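Local coordinates for glycoside hydrolase family protein (Novosphingobium sp. PP1Y, PDB 6Q2F), which hydrolyses alpha-L-rhamnosides, probably by cutting terminal rhamnose from glycosides, at residues D69-D74 / F114-H119; L441-S446 / P530-L535; Y789-L794 / Q873-A878; L1047-G1052 / N1088-R1093. All coordinates share one frame; numbering follows the deposited sequence.

Contact 1: D69-D74 / F114-H119; sequences DGIRKD and FRFAAH
Phe116 reaches from helix 108-124 to helix 68-81 and brings the end of its ring against one face of the guanidinium of Arg72. CG of Phe116 stands anti to the backbone N (chi1 -176°), which sends the ring straight across the gap between two nearly parallel helices whose segment axes run 9.7 Å apart. Phe116 CZ lies over the middle of the guanidinium, 3.6 Å from Arg72 CZ. The two planes are 63° apart, so this is a tilted approach and not a flat stack. At the ring edge, Arg72 CB sits in the ring plane, 3.9 Å from Phe116 CE2. A turn at chi3 (-73°) brings the guanidinium across the CZ end of the ring, and the charged end goes on to a salt bridge with Glu120, one turn beyond Phe116. Deeper in, Ile71 CG2 fills the corner beside the phenylalanine, 4.0 Å from Phe116 CD2 and 3.9 Å from Ala117 CB. The small alanine permits the closest backbone approach, and Trp59 of barrel strand 56-62 touches both Ile71 and Ala117 from the barrel side. Cutting Phe116 back to an alanine would probably leave a gap beside Ile71 CG2 and one guanidinium face without its aromatic neighbour. The chemistry thus grades from aliphatic packing next to the barrel to an arginine that takes Phe116 CZ against one face while pairing its charge with Glu120.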
loop_
_atom_site.group_PDB
_atom_site.type_symbol
_atom_site.label_atom_id
_atom_site.label_comp_id
_atom_site.label_asym_id
_atom_site.label_seq_id
_atom_site.Cartn_x
_atom_site.Cartn_y
_atom_site.Cartn_z
ATOM N N ASP A 69 27.337 7.771 19.317
ATOM C CA ASP A 69 26.871 7.623 20.684
ATOM C C ASP A 69 25.380 7.350 20.723
ATOM O O ASP A 69 24.924 6.466 21.453
ATOM C CB ASP A 69 27.204 8.870 21.488
ATOM C CG ASP A 69 26.641 8.805 22.894
ATOM O OD1 ASP A 69 27.154 8.008 23.690
ATOM O OD2 ASP A 69 25.689 9.544 23.189
ATOM N N GLY A 70 24.611 8.083 19.923
ATOM C CA GLY A 70 23.181 7.878 19.887
ATOM C C GLY A 70 22.781 6.571 19.225
ATOM O O GLY A 70 21.790 5.953 19.624
ATOM N N ILE A 71 23.533 6.142 18.211
ATOM C CA ILE A 71 23.228 4.900 17.512
ATOM C C ILE A 71 23.293 3.726 18.480
ATOM O O ILE A 71 22.418 2.846 18.487
ATOM C CB ILE A 71 24.195 4.709 16.335
ATOM C CG1 ILE A 71 23.890 5.721 15.220
ATOM C CG2 ILE A 71 24.129 3.270 15.811
ATOM C CD1 ILE A 71 24.949 5.754 14.112
ATOM N N ARG A 72 24.336 3.694 19.310
ATOM C CA ARG A 72 24.466 2.631 20.294
ATOM C C ARG A 72 23.313 2.649 21.285
ATOM O O ARG A 72 22.733 1.597 21.578
ATOM C CB ARG A 72 25.803 2.758 21.017
ATOM C CG ARG A 72 25.879 1.979 22.337
ATOM C CD ARG A 72 27.360 1.780 22.715
ATOM N NE ARG A 72 27.980 0.780 21.844
ATOM C CZ ARG A 72 29.287 0.614 21.686
ATOM N NH1 ARG A 72 30.152 1.404 22.314
ATOM N NH2 ARG A 72 29.726 -0.341 20.888
ATOM N N LYS A 73 22.975 3.835 21.824
ATOM C CA LYS A 73 21.881 3.917 22.786
ATOM C C LYS A 73 20.542 3.571 22.138
ATOM O O LYS A 73 19.684 2.950 22.776
ATOM C CB LYS A 73 21.836 5.302 23.421
ATOM C CG LYS A 73 23.053 5.616 24.288
ATOM C CD LYS A 73 23.212 7.124 24.492
ATOM C CE LYS A 73 24.293 7.435 25.516
ATOM N NZ LYS A 73 24.441 8.924 25.697
ATOM N N ASP A 74 20.335 3.978 20.879
ATOM C CA ASP A 74 19.157 3.515 20.140
ATOM C C ASP A 74 19.101 1.998 20.092
ATOM O O ASP A 74 18.069 1.390 20.411
ATOM C CB ASP A 74 19.165 4.050 18.713
ATOM C CG ASP A 74 18.791 5.512 18.621
ATOM O OD1 ASP A 74 18.470 6.128 19.658
ATOM O OD2 ASP A 74 18.804 6.033 17.485
ATOM N N PHE A 114 27.536 4.782 9.813
ATOM C CA PHE A 114 26.743 3.660 9.327
ATOM C C PHE A 114 27.453 2.339 9.579
ATOM O O PHE A 114 26.814 1.349 9.962
ATOM C CB PHE A 114 26.405 3.793 7.834
ATOM C CG PHE A 114 25.479 2.706 7.367
ATOM C CD1 PHE A 114 24.111 2.852 7.513
ATOM C CD2 PHE A 114 25.974 1.510 6.866
ATOM C CE1 PHE A 114 23.239 1.834 7.133
ATOM C CE2 PHE A 114 25.105 0.488 6.475
ATOM C CZ PHE A 114 23.738 0.654 6.614
ATOM N N ARG A 115 28.763 2.300 9.341
ATOM C CA ARG A 115 29.539 1.109 9.664
ATOM C C ARG A 115 29.354 0.724 11.123
ATOM O O ARG A 115 29.200 -0.455 11.455
ATOM C CB ARG A 115 31.023 1.345 9.363
ATOM C CG ARG A 115 31.916 0.195 9.816
ATOM C CD ARG A 115 33.345 0.338 9.313
ATOM N NE ARG A 115 33.390 0.394 7.858
ATOM C CZ ARG A 115 34.504 0.322 7.134
ATOM N NH1 ARG A 115 35.680 0.182 7.728
ATOM N NH2 ARG A 115 34.434 0.385 5.814
ATOM N N PHE A 116 29.386 1.713 12.009
ATOM C CA PHE A 116 29.155 1.457 13.420
ATOM C C PHE A 116 27.765 0.895 13.658
ATOM O O PHE A 116 27.603 -0.046 14.436
ATOM C CB PHE A 116 29.336 2.744 14.207
ATOM C CG PHE A 116 29.199 2.558 15.683
ATOM C CD1 PHE A 116 30.225 1.970 16.407
ATOM C CD2 PHE A 116 28.054 2.967 16.348
ATOM C CE1 PHE A 116 30.118 1.809 17.791
ATOM C CE2 PHE A 116 27.935 2.803 17.730
ATOM C CZ PHE A 116 28.968 2.216 18.445
ATOM N N ALA A 117 26.749 1.466 13.008
ATOM C CA ALA A 117 25.401 0.917 13.111
ATOM C C ALA A 117 25.374 -0.533 12.677
ATOM O O ALA A 117 24.720 -1.370 13.308
ATOM C CB ALA A 117 24.414 1.723 12.258
ATOM N N ALA A 118 26.082 -0.859 11.598
ATOM C CA ALA A 118 26.037 -2.229 11.107
ATOM C C ALA A 118 26.710 -3.171 12.096
ATOM O O ALA A 118 26.233 -4.286 12.328
ATOM C CB ALA A 118 26.694 -2.313 9.724
ATOM N N HIS A 119 27.821 -2.730 12.702
ATOM C CA HIS A 119 28.513 -3.584 13.659
ATOM C C HIS A 119 27.709 -3.734 14.939
ATOM O O HIS A 119 27.740 -4.793 15.576
ATOM C CB HIS A 119 29.906 -3.028 13.958
ATOM C CG HIS A 119 30.938 -3.452 12.959
ATOM N ND1 HIS A 119 31.458 -4.730 12.922
ATOM C CD2 HIS A 119 31.521 -2.779 11.935
ATOM C CE1 HIS A 119 32.328 -4.820 11.930
ATOM N NE2 HIS A 119 32.399 -3.645 11.327
#

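Contact 2: L441-S446 / P530-L535; sequences LRLGYS and PWLPAL
Leu443 and Leu532 form the tighter half of this contact: Leu443 CD1 lies against Leu532, 3.7 Å from Leu532 CD1 and 3.8 Å from Leu532 CB, and the two side chains meet at a slant. The second half is looser. A single methyl, Leu441 CD2, rests on the flank of the Pro533 ring, 4.0 Å from Pro533 CB and about as far from its CA. This looser half is not a solvent edge, since all four residues are buried. Past Leu443 the strand draws away from segment 530-535, and the contact ends there. The joint is carbon against carbon throughout. Strand 436-447 runs inside an antiparallel sheet between strands 151-160 and 206-217; Leu212 and Phe214 of the latter also touch Leu532 and Pro533, while Ala534 and Leu535 touch helix 543-575, Leu535 also reaching Leu153 of strand 151-160, so that segment 530-535 lies between sheet and helix.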
loop_
_atom_site.group_PDB
_atom_site.type_symbol
_atom_site.label_atom_id
_atom_site.label_comp_id
_atom_site.label_asym_id
_atom_site.label_seq_id
_atom_site.Cartn_x
_atom_site.Cartn_y
_atom_site.Cartn_z
ATOM N N LEU A 441 5.183 9.225 -39.052
ATOM C CA LEU A 441 5.318 9.365 -37.639
ATOM C C LEU A 441 6.716 9.049 -37.192
ATOM O O LEU A 441 7.210 7.979 -37.422
ATOM C CB LEU A 441 4.345 8.397 -37.010
ATOM C CG LEU A 441 3.990 8.457 -35.559
ATOM C CD1 LEU A 441 3.903 9.883 -35.131
ATOM C CD2 LEU A 441 2.657 7.804 -35.372
ATOM N N ARG A 442 7.341 10.008 -36.544
ATOM C CA ARG A 442 8.652 9.793 -36.036
ATOM C C ARG A 442 8.500 9.652 -34.536
ATOM O O ARG A 442 8.172 10.580 -33.846
ATOM C CB ARG A 442 9.609 10.910 -36.388
ATOM C CG ARG A 442 10.994 10.660 -35.854
ATOM C CD ARG A 442 11.993 11.668 -36.354
ATOM N NE ARG A 442 13.284 11.515 -35.734
ATOM C CZ ARG A 442 14.281 12.356 -35.895
ATOM N NH1 ARG A 442 14.135 13.410 -36.656
ATOM N NH2 ARG A 442 15.423 12.146 -35.287
ATOM N N LEU A 443 8.759 8.453 -34.062
ATOM C CA LEU A 443 8.668 8.144 -32.650
ATOM C C LEU A 443 10.045 8.259 -32.019
ATOM O O LEU A 443 11.043 7.822 -32.599
ATOM C CB LEU A 443 8.108 6.737 -32.444
ATOM C CG LEU A 443 6.761 6.492 -33.106
ATOM C CD1 LEU A 443 6.346 5.043 -32.883
ATOM C CD2 LEU A 443 5.729 7.446 -32.534
ATOM N N GLY A 444 10.090 8.843 -30.831
ATOM C CA GLY A 444 11.307 8.854 -30.047
ATOM C C GLY A 444 10.951 8.696 -28.592
ATOM O O GLY A 444 9.788 8.436 -28.259
ATOM N N TYR A 445 11.934 8.830 -27.713
ATOM C CA TYR A 445 11.642 8.903 -26.294
ATOM C C TYR A 445 12.450 10.027 -25.665
ATOM O O TYR A 445 13.445 10.512 -26.220
ATOM C CB TYR A 445 11.914 7.568 -25.569
ATOM C CG TYR A 445 13.372 7.184 -25.436
ATOM C CD1 TYR A 445 14.173 7.734 -24.429
ATOM C CD2 TYR A 445 13.948 6.259 -26.308
ATOM C CE1 TYR A 445 15.510 7.375 -24.304
ATOM C CE2 TYR A 445 15.276 5.889 -26.185
ATOM C CZ TYR A 445 16.054 6.451 -25.186
ATOM O OH TYR A 445 17.381 6.086 -25.073
ATOM N N SER A 446 11.996 10.432 -24.489
ATOM C CA SER A 446 12.696 11.424 -23.696
ATOM C C SER A 446 12.417 11.112 -22.230
ATOM O O SER A 446 11.663 10.193 -21.905
ATOM C CB SER A 446 12.276 12.834 -24.097
ATOM O OG SER A 446 10.927 13.068 -23.750
ATOM N N PRO A 530 2.680 -2.063 -36.036
ATOM C CA PRO A 530 1.566 -1.445 -36.772
ATOM C C PRO A 530 0.600 -0.697 -35.872
ATOM O O PRO A 530 -0.167 0.146 -36.365
ATOM C CB PRO A 530 0.886 -2.639 -37.456
ATOM C CG PRO A 530 1.912 -3.721 -37.472
ATOM C CD PRO A 530 2.660 -3.527 -36.175
ATOM N N TRP A 531 0.624 -0.971 -34.568
ATOM C CA TRP A 531 -0.309 -0.381 -33.621
ATOM C C TRP A 531 0.256 0.827 -32.885
ATOM O O TRP A 531 -0.523 1.592 -32.301
ATOM C CB TRP A 531 -0.757 -1.443 -32.614
ATOM C CG TRP A 531 -1.412 -2.595 -33.302
ATOM C CD1 TRP A 531 -0.806 -3.743 -33.739
ATOM C CD2 TRP A 531 -2.797 -2.710 -33.657
ATOM N NE1 TRP A 531 -1.732 -4.567 -34.336
ATOM C CE2 TRP A 531 -2.959 -3.957 -34.303
ATOM C CE3 TRP A 531 -3.918 -1.885 -33.482
ATOM C CZ2 TRP A 531 -4.196 -4.398 -34.778
ATOM C CZ3 TRP A 531 -5.147 -2.323 -33.947
ATOM C CH2 TRP A 531 -5.275 -3.567 -34.596
ATOM N N LEU A 532 1.572 1.040 -32.930
ATOM C CA LEU A 532 2.169 2.189 -32.250
ATOM C C LEU A 532 1.450 3.512 -32.499
ATOM O O LEU A 532 1.378 4.315 -31.554
ATOM C CB LEU A 532 3.648 2.320 -32.638
ATOM C CG LEU A 532 4.522 1.126 -32.252
ATOM C CD1 LEU A 532 5.967 1.378 -32.624
ATOM C CD2 LEU A 532 4.397 0.817 -30.770
ATOM N N PRO A 533 0.903 3.810 -33.692
ATOM C CA PRO A 533 0.242 5.116 -33.861
ATOM C C PRO A 533 -0.889 5.355 -32.883
ATOM O O PRO A 533 -1.189 6.516 -32.578
ATOM C CB PRO A 533 -0.258 5.064 -35.311
ATOM C CG PRO A 533 0.693 4.158 -35.989
ATOM C CD PRO A 533 0.975 3.088 -34.978
ATOM N N ALA A 534 -1.514 4.292 -32.370
ATOM C CA ALA A 534 -2.541 4.449 -31.344
ATOM C C ALA A 534 -1.992 5.107 -30.089
ATOM O O ALA A 534 -2.722 5.820 -29.391
ATOM C CB ALA A 534 -3.148 3.087 -30.999
ATOM N N LEU A 535 -0.725 4.854 -29.765
ATOM C CA LEU A 535 -0.107 5.483 -28.600
ATOM C C LEU A 535 -0.017 6.994 -28.746
ATOM O O LEU A 535 0.184 7.693 -27.743
ATOM C CB LEU A 535 1.300 4.925 -28.382
ATOM C CG LEU A 535 1.407 3.451 -28.032
ATOM C CD1 LEU A 535 2.811 2.959 -28.292
ATOM C CD2 LEU A 535 1.033 3.266 -26.561
#

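Contact 3: Y789-L794 / Q873-A878; sequences YKTIYL and QAMDVA
Lys790 and Val877 make the closest apolar contact, the lysine contributing its methylenes. Its chain folds at two successive bonds (chi2 -59°, chi3 -58°), a curl that lays the methylenes against the valine: Lys790 CE comes to 3.8 Å from Val877 CG2, and Lys790 CG to 4.1 Å from Val877 CG1. A second, slacker contact belongs to Met875, present as selenomethionine. Its selenium, SE, stands 4.2 Å from Thr791 CB and 4.4 Å from Lys790 O, touching the start of the strand through van der Waals contact alone. Thr818 and Val820 of the next strand also meet the Met875 side chain.

The polar interactions all lead away from the interface. Lys790 NZ, past the valine, forms salt bridges with Asp780 and Glu779, which leaves its hydrocarbon part to do the packing; Thr791 OG1 is hydrogen-bonded to the carbonyl of Thr818. Within segment 873-878, Asp876 N bonds back to Gln873 O at 2.9 Å. With Asp876 at a positive phi of 63°, a Schellman motif ends helix 868-874 and turns the chain so that Val877 reaches Lys790.

The end of a helix thereby packs against the beginning of an inner strand of a largely parallel sheet. The strand order 762-765, 734-737, 788-794, 818-820, 860-863 is 2-1-3-4-5, consistent with a flavodoxin-like alpha/beta domain.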
loop_
_atom_site.group_PDB
_atom_site.type_symbol
_atom_site.label_atom_id
_atom_site.label_comp_id
_atom_site.label_asym_id
_atom_site.label_seq_id
_atom_site.Cartn_x
_atom_site.Cartn_y
_atom_site.Cartn_z
ATOM N N TYR A 789 -7.138 -24.541 -1.788
ATOM C CA TYR A 789 -8.433 -23.894 -1.899
ATOM C C TYR A 789 -9.486 -24.868 -2.416
ATOM O O TYR A 789 -9.207 -25.718 -3.276
ATOM C CB TYR A 789 -8.350 -22.700 -2.842
ATOM C CG TYR A 789 -7.184 -21.792 -2.535
ATOM C CD1 TYR A 789 -7.301 -20.807 -1.567
ATOM C CD2 TYR A 789 -5.969 -21.924 -3.201
ATOM C CE1 TYR A 789 -6.239 -19.956 -1.268
ATOM C CE2 TYR A 789 -4.895 -21.061 -2.925
ATOM C CZ TYR A 789 -5.046 -20.093 -1.950
ATOM O OH TYR A 789 -4.004 -19.260 -1.640
ATOM N N LYS A 790 -10.713 -24.682 -1.912
ATOM C CA LYS A 790 -11.876 -25.408 -2.405
ATOM C C LYS A 790 -12.359 -24.874 -3.743
ATOM O O LYS A 790 -12.970 -25.624 -4.510
ATOM C CB LYS A 790 -13.035 -25.334 -1.402
ATOM C CG LYS A 790 -12.656 -25.664 0.020
ATOM C CD LYS A 790 -12.086 -27.056 0.155
ATOM C CE LYS A 790 -13.046 -28.131 -0.319
ATOM N NZ LYS A 790 -12.444 -29.483 -0.086
ATOM N N THR A 791 -12.114 -23.600 -4.042
ATOM C CA THR A 791 -12.680 -23.017 -5.250
ATOM C C THR A 791 -11.936 -21.745 -5.623
ATOM O O THR A 791 -11.281 -21.110 -4.788
ATOM C CB THR A 791 -14.165 -22.700 -5.072
ATOM O OG1 THR A 791 -14.703 -22.258 -6.318
ATOM C CG2 THR A 791 -14.325 -21.582 -4.057
ATOM N N ILE A 792 -12.045 -21.391 -6.898
ATOM C CA ILE A 792 -11.670 -20.086 -7.414
ATOM C C ILE A 792 -12.946 -19.276 -7.503
ATOM O O ILE A 792 -13.972 -19.781 -7.969
ATOM C CB ILE A 792 -11.005 -20.196 -8.802
ATOM C CG1 ILE A 792 -9.598 -20.781 -8.686
ATOM C CG2 ILE A 792 -10.966 -18.835 -9.491
ATOM C CD1 ILE A 792 -8.991 -21.192 -10.026
ATOM N N TYR A 793 -12.894 -18.032 -7.066
ATOM C CA TYR A 793 -14.015 -17.116 -7.220
ATOM C C TYR A 793 -13.661 -16.066 -8.267
ATOM O O TYR A 793 -12.575 -15.489 -8.220
ATOM C CB TYR A 793 -14.356 -16.456 -5.887
ATOM C CG TYR A 793 -15.488 -15.488 -6.006
ATOM C CD1 TYR A 793 -16.802 -15.932 -6.005
ATOM C CD2 TYR A 793 -15.250 -14.119 -6.118
ATOM C CE1 TYR A 793 -17.860 -15.045 -6.120
ATOM C CE2 TYR A 793 -16.303 -13.224 -6.234
ATOM C CZ TYR A 793 -17.606 -13.692 -6.246
ATOM O OH TYR A 793 -18.661 -12.815 -6.374
ATOM N N LEU A 794 -14.574 -15.823 -9.211
ATOM C CA LEU A 794 -14.320 -14.834 -10.262
ATOM C C LEU A 794 -14.863 -13.497 -9.785
ATOM O O LEU A 794 -16.067 -13.249 -9.846
ATOM C CB LEU A 794 -14.948 -15.251 -11.586
ATOM C CG LEU A 794 -14.471 -16.605 -12.108
ATOM C CD1 LEU A 794 -15.108 -16.873 -13.440
ATOM C CD2 LEU A 794 -12.951 -16.646 -12.225
ATOM N N GLN A 873 -21.733 -23.575 0.367
ATOM C CA GLN A 873 -22.766 -24.422 0.946
ATOM C C GLN A 873 -23.169 -25.523 -0.029
ATOM O O GLN A 873 -23.283 -26.695 0.352
ATOM C CB GLN A 873 -23.962 -23.559 1.342
ATOM C CG GLN A 873 -25.002 -24.233 2.225
ATOM C CD GLN A 873 -26.004 -23.221 2.748
ATOM O OE1 GLN A 873 -26.322 -23.194 3.943
ATOM N NE2 GLN A 873 -26.483 -22.356 1.857
ATOM N N ALA A 874 -23.348 -25.171 -1.307
ATOM C CA ALA A 874 -23.728 -26.174 -2.299
ATOM C C ALA A 874 -22.606 -27.149 -2.621
ATOM O O ALA A 874 -22.857 -28.146 -3.305
ATOM C CB ALA A 874 -24.204 -25.497 -3.585
HETATM N N MSE A 875 -21.388 -26.873 -2.180
HETATM C CA MSE A 875 -20.276 -27.807 -2.316
HETATM C C MSE A 875 -20.096 -28.627 -1.058
HETATM O O MSE A 875 -19.157 -29.412 -0.953
HETATM C CB MSE A 875 -18.959 -27.061 -2.583
HETATM C CG MSE A 875 -18.895 -26.340 -3.893
HETATM SE SE MSE A 875 -17.330 -25.139 -3.899
HETATM C CE MSE A 875 -18.333 -23.600 -4.304
ATOM N N ASP A 876 -20.975 -28.394 -0.085
ATOM C CA ASP A 876 -20.920 -29.075 1.206
ATOM C C ASP A 876 -19.622 -28.746 1.944
ATOM O O ASP A 876 -19.014 -29.603 2.585
ATOM C CB ASP A 876 -21.093 -30.593 1.038
ATOM C CG ASP A 876 -21.370 -31.302 2.355
ATOM O OD1 ASP A 876 -22.070 -30.717 3.214
ATOM O OD2 ASP A 876 -20.888 -32.441 2.537
ATOM N N VAL A 877 -19.185 -27.491 1.848
ATOM C CA VAL A 877 -18.013 -27.019 2.576
ATOM C C VAL A 877 -18.501 -26.228 3.781
ATOM O O VAL A 877 -19.050 -25.131 3.632
ATOM C CB VAL A 877 -17.088 -26.178 1.689
ATOM C CG1 VAL A 877 -15.904 -25.677 2.499
ATOM C CG2 VAL A 877 -16.594 -27.018 0.527
ATOM N N ALA A 878 -18.290 -26.779 4.974
ATOM C CA ALA A 878 -18.758 -26.139 6.196
ATOM C C ALA A 878 -17.979 -24.846 6.465
ATOM O O ALA A 878 -16.804 -24.736 6.117
ATOM C CB ALA A 878 -18.612 -27.087 7.389
#

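Contact 4: L1047-G1052 / N1088-R1093; sequences LWLDLG and NTLEIR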
loop_
_atom_site.group_PDB
_atom_site.type_symbol
_atom_site.label_atom_id
_atom_site.label_comp_id
_atom_site.label_asym_id
_atom_site.label_seq_id
_atom_site.Cartn_x
_atom_site.Cartn_y
_atom_site.Cartn_z
ATOM N N LEU A 1047 -5.842 -14.603 42.746
ATOM C CA LEU A 1047 -6.091 -13.265 43.266
ATOM C C LEU A 1047 -5.656 -12.286 42.191
ATOM O O LEU A 1047 -4.488 -12.292 41.785
ATOM C CB LEU A 1047 -5.319 -13.018 44.569
ATOM C CG LEU A 1047 -5.416 -11.643 45.242
ATOM C CD1 LEU A 1047 -6.861 -11.330 45.596
ATOM C CD2 LEU A 1047 -4.556 -11.592 46.506
ATOM N N TRP A 1048 -6.587 -11.462 41.721
ATOM C CA TRP A 1048 -6.304 -10.481 40.682
ATOM C C TRP A 1048 -6.261 -9.085 41.284
ATOM O O TRP A 1048 -7.021 -8.765 42.210
ATOM C CB TRP A 1048 -7.347 -10.535 39.567
ATOM C CG TRP A 1048 -7.349 -11.850 38.831
ATOM C CD1 TRP A 1048 -8.009 -12.992 39.197
ATOM C CD2 TRP A 1048 -6.647 -12.161 37.616
ATOM N NE1 TRP A 1048 -7.764 -13.989 38.283
ATOM C CE2 TRP A 1048 -6.933 -13.507 37.304
ATOM C CE3 TRP A 1048 -5.808 -11.436 36.766
ATOM C CZ2 TRP A 1048 -6.408 -14.145 36.176
ATOM C CZ3 TRP A 1048 -5.284 -12.072 35.630
ATOM C CH2 TRP A 1048 -5.588 -13.413 35.353
ATOM N N LEU A 1049 -5.341 -8.274 40.774
ATOM C CA LEU A 1049 -5.274 -6.851 41.065
ATOM C C LEU A 1049 -5.857 -6.106 39.872
ATOM O O LEU A 1049 -5.305 -6.167 38.767
ATOM C CB LEU A 1049 -3.834 -6.410 41.313
ATOM C CG LEU A 1049 -3.624 -4.931 41.639
ATOM C CD1 LEU A 1049 -4.058 -4.651 43.065
ATOM C CD2 LEU A 1049 -2.168 -4.553 41.458
ATOM N N ASP A 1050 -6.977 -5.421 40.081
ATOM C CA ASP A 1050 -7.588 -4.627 39.027
ATOM C C ASP A 1050 -7.299 -3.162 39.312
ATOM O O ASP A 1050 -7.646 -2.661 40.381
ATOM C CB ASP A 1050 -9.094 -4.872 38.946
ATOM C CG ASP A 1050 -9.696 -4.299 37.688
ATOM O OD1 ASP A 1050 -9.598 -3.067 37.497
ATOM O OD2 ASP A 1050 -10.245 -5.070 36.879
ATOM N N LEU A 1051 -6.661 -2.484 38.360
ATOM C CA LEU A 1051 -6.215 -1.110 38.564
ATOM C C LEU A 1051 -7.255 -0.066 38.188
ATOM O O LEU A 1051 -7.016 1.124 38.413
ATOM C CB LEU A 1051 -4.951 -0.825 37.756
ATOM C CG LEU A 1051 -3.729 -1.675 38.063
ATOM C CD1 LEU A 1051 -2.588 -1.199 37.195
ATOM C CD2 LEU A 1051 -3.364 -1.572 39.539
ATOM N N GLY A 1052 -8.385 -0.465 37.613
ATOM C CA GLY A 1052 -9.340 0.537 37.163
ATOM C C GLY A 1052 -8.779 1.346 36.006
ATOM O O GLY A 1052 -8.109 0.818 35.116
ATOM N N ASN A 1088 1.662 -6.836 52.568
ATOM C CA ASN A 1088 2.341 -6.943 51.284
ATOM C C ASN A 1088 2.706 -5.547 50.801
ATOM O O ASN A 1088 1.942 -4.597 50.998
ATOM C CB ASN A 1088 1.452 -7.610 50.231
ATOM C CG ASN A 1088 1.111 -9.058 50.566
ATOM O OD1 ASN A 1088 1.540 -9.985 49.876
ATOM N ND2 ASN A 1088 0.331 -9.255 51.630
ATOM N N THR A 1089 3.861 -5.420 50.149
ATOM C CA THR A 1089 4.238 -4.154 49.551
ATOM C C THR A 1089 3.746 -4.139 48.112
ATOM O O THR A 1089 3.697 -5.177 47.444
ATOM C CB THR A 1089 5.751 -3.922 49.623
ATOM O OG1 THR A 1089 6.428 -4.851 48.787
ATOM C CG2 THR A 1089 6.254 -4.117 51.084
ATOM N N LEU A 1090 3.350 -2.957 47.656
ATOM C CA LEU A 1090 2.792 -2.751 46.327
ATOM C C LEU A 1090 3.481 -1.534 45.735
ATOM O O LEU A 1090 3.509 -0.470 46.362
ATOM C CB LEU A 1090 1.274 -2.535 46.391
ATOM C CG LEU A 1090 0.533 -2.252 45.078
ATOM C CD1 LEU A 1090 0.681 -3.416 44.095
ATOM C CD2 LEU A 1090 -0.958 -2.036 45.376
ATOM N N GLU A 1091 4.049 -1.694 44.543
ATOM C CA GLU A 1091 4.645 -0.589 43.800
ATOM C C GLU A 1091 4.146 -0.665 42.371
ATOM O O GLU A 1091 4.193 -1.732 41.753
ATOM C CB GLU A 1091 6.179 -0.637 43.799
ATOM C CG GLU A 1091 6.828 -1.013 45.113
ATOM C CD GLU A 1091 8.339 -0.968 45.009
ATOM O OE1 GLU A 1091 8.862 0.006 44.410
ATOM O OE2 GLU A 1091 8.993 -1.918 45.495
ATOM N N ILE A 1092 3.655 0.459 41.860
ATOM C CA ILE A 1092 3.003 0.515 40.562
ATOM C C ILE A 1092 3.639 1.657 39.791
ATOM O O ILE A 1092 3.483 2.825 40.166
ATOM C CB ILE A 1092 1.492 0.717 40.683
ATOM C CG1 ILE A 1092 0.888 -0.402 41.542
ATOM C CG2 ILE A 1092 0.872 0.794 39.295
ATOM C CD1 ILE A 1092 -0.620 -0.372 41.637
ATOM N N ARG A 1093 4.372 1.326 38.724
ATOM C CA ARG A 1093 5.057 2.331 37.933
ATOM C C ARG A 1093 4.159 2.657 36.748
ATOM O O ARG A 1093 3.966 1.813 35.856
ATOM C CB ARG A 1093 6.431 1.824 37.508
ATOM C CG ARG A 1093 7.438 1.834 38.663
ATOM C CD ARG A 1093 8.693 1.019 38.373
ATOM N NE ARG A 1093 9.417 1.504 37.201
ATOM C CZ ARG A 1093 9.449 0.878 36.029
ATOM N NH1 ARG A 1093 8.796 -0.274 35.854
ATOM N NH2 ARG A 1093 10.138 1.403 35.031
#
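Two facing antiparallel sheets form the beta-sandwich of the galactose-binding domain-like region, and this contact is part of its interior, with leucines and an isoleucine interlocking between strands that share no backbone bonds. Leu1051 CD2 and Ile1092 CD1 meet most closely, at 3.7 Å, as the two side chains run past one another in opposing directions. Next to them Leu1049 CD2 touches Leu1090 CD1 at 4.0 Å and Ile1092 CD1 at a loose 4.5 Å, so one leucine methyl serves two partners. Leu1049 and Leu1090 both hold CG anti to the backbone N (chi1 178° in Leu1090), which extends them across the gap. The backbones keep the spacing of stacked sheets, with the CA atoms of Leu1051 and Ile1092 9.6 Å apart. Around Leu1051 the chain bends in an Asx turn: Gly1052 N donates to Asp1050 OD1 over 2.9 Å at 158°, meeting the oxygen almost head-on. Strand 1047-1055 lies between 1131-1140 and 1076-1078 in the four-stranded sheet. Strand 1086-1095 lies between 1028-1037 and 1057-1062 in the six-stranded one; from 1057-1062, Val1060 touches Leu1049 and Leu1090, and Ala1058 touches Leu1051 and Ile1092, adding to the same apolar layer.

Overall arrangement
The four contacts follow one another along the chain without touching. Contact 1 joins outer helices of the barrel of eight parallel strands. The sodium ligands Asp503, Ser504, Glu583, Glu586 and Glu644 lie in or just after strands of that same barrel; none of them takes part in the contacts. Contact 2 packs an antiparallel sheet against the loop between helices 516-524 and 543-575, its centre 52 Å from that of contact 1. Contact 3 sits in the alpha/beta region, about 53 Å from contact 1 between centres. Contacts 1 and 4 are the closest pair, about 16 Å between nearest atoms, while contacts 2 and 4 lie on opposite sides of the chain's centre, 75 Å apart between centres.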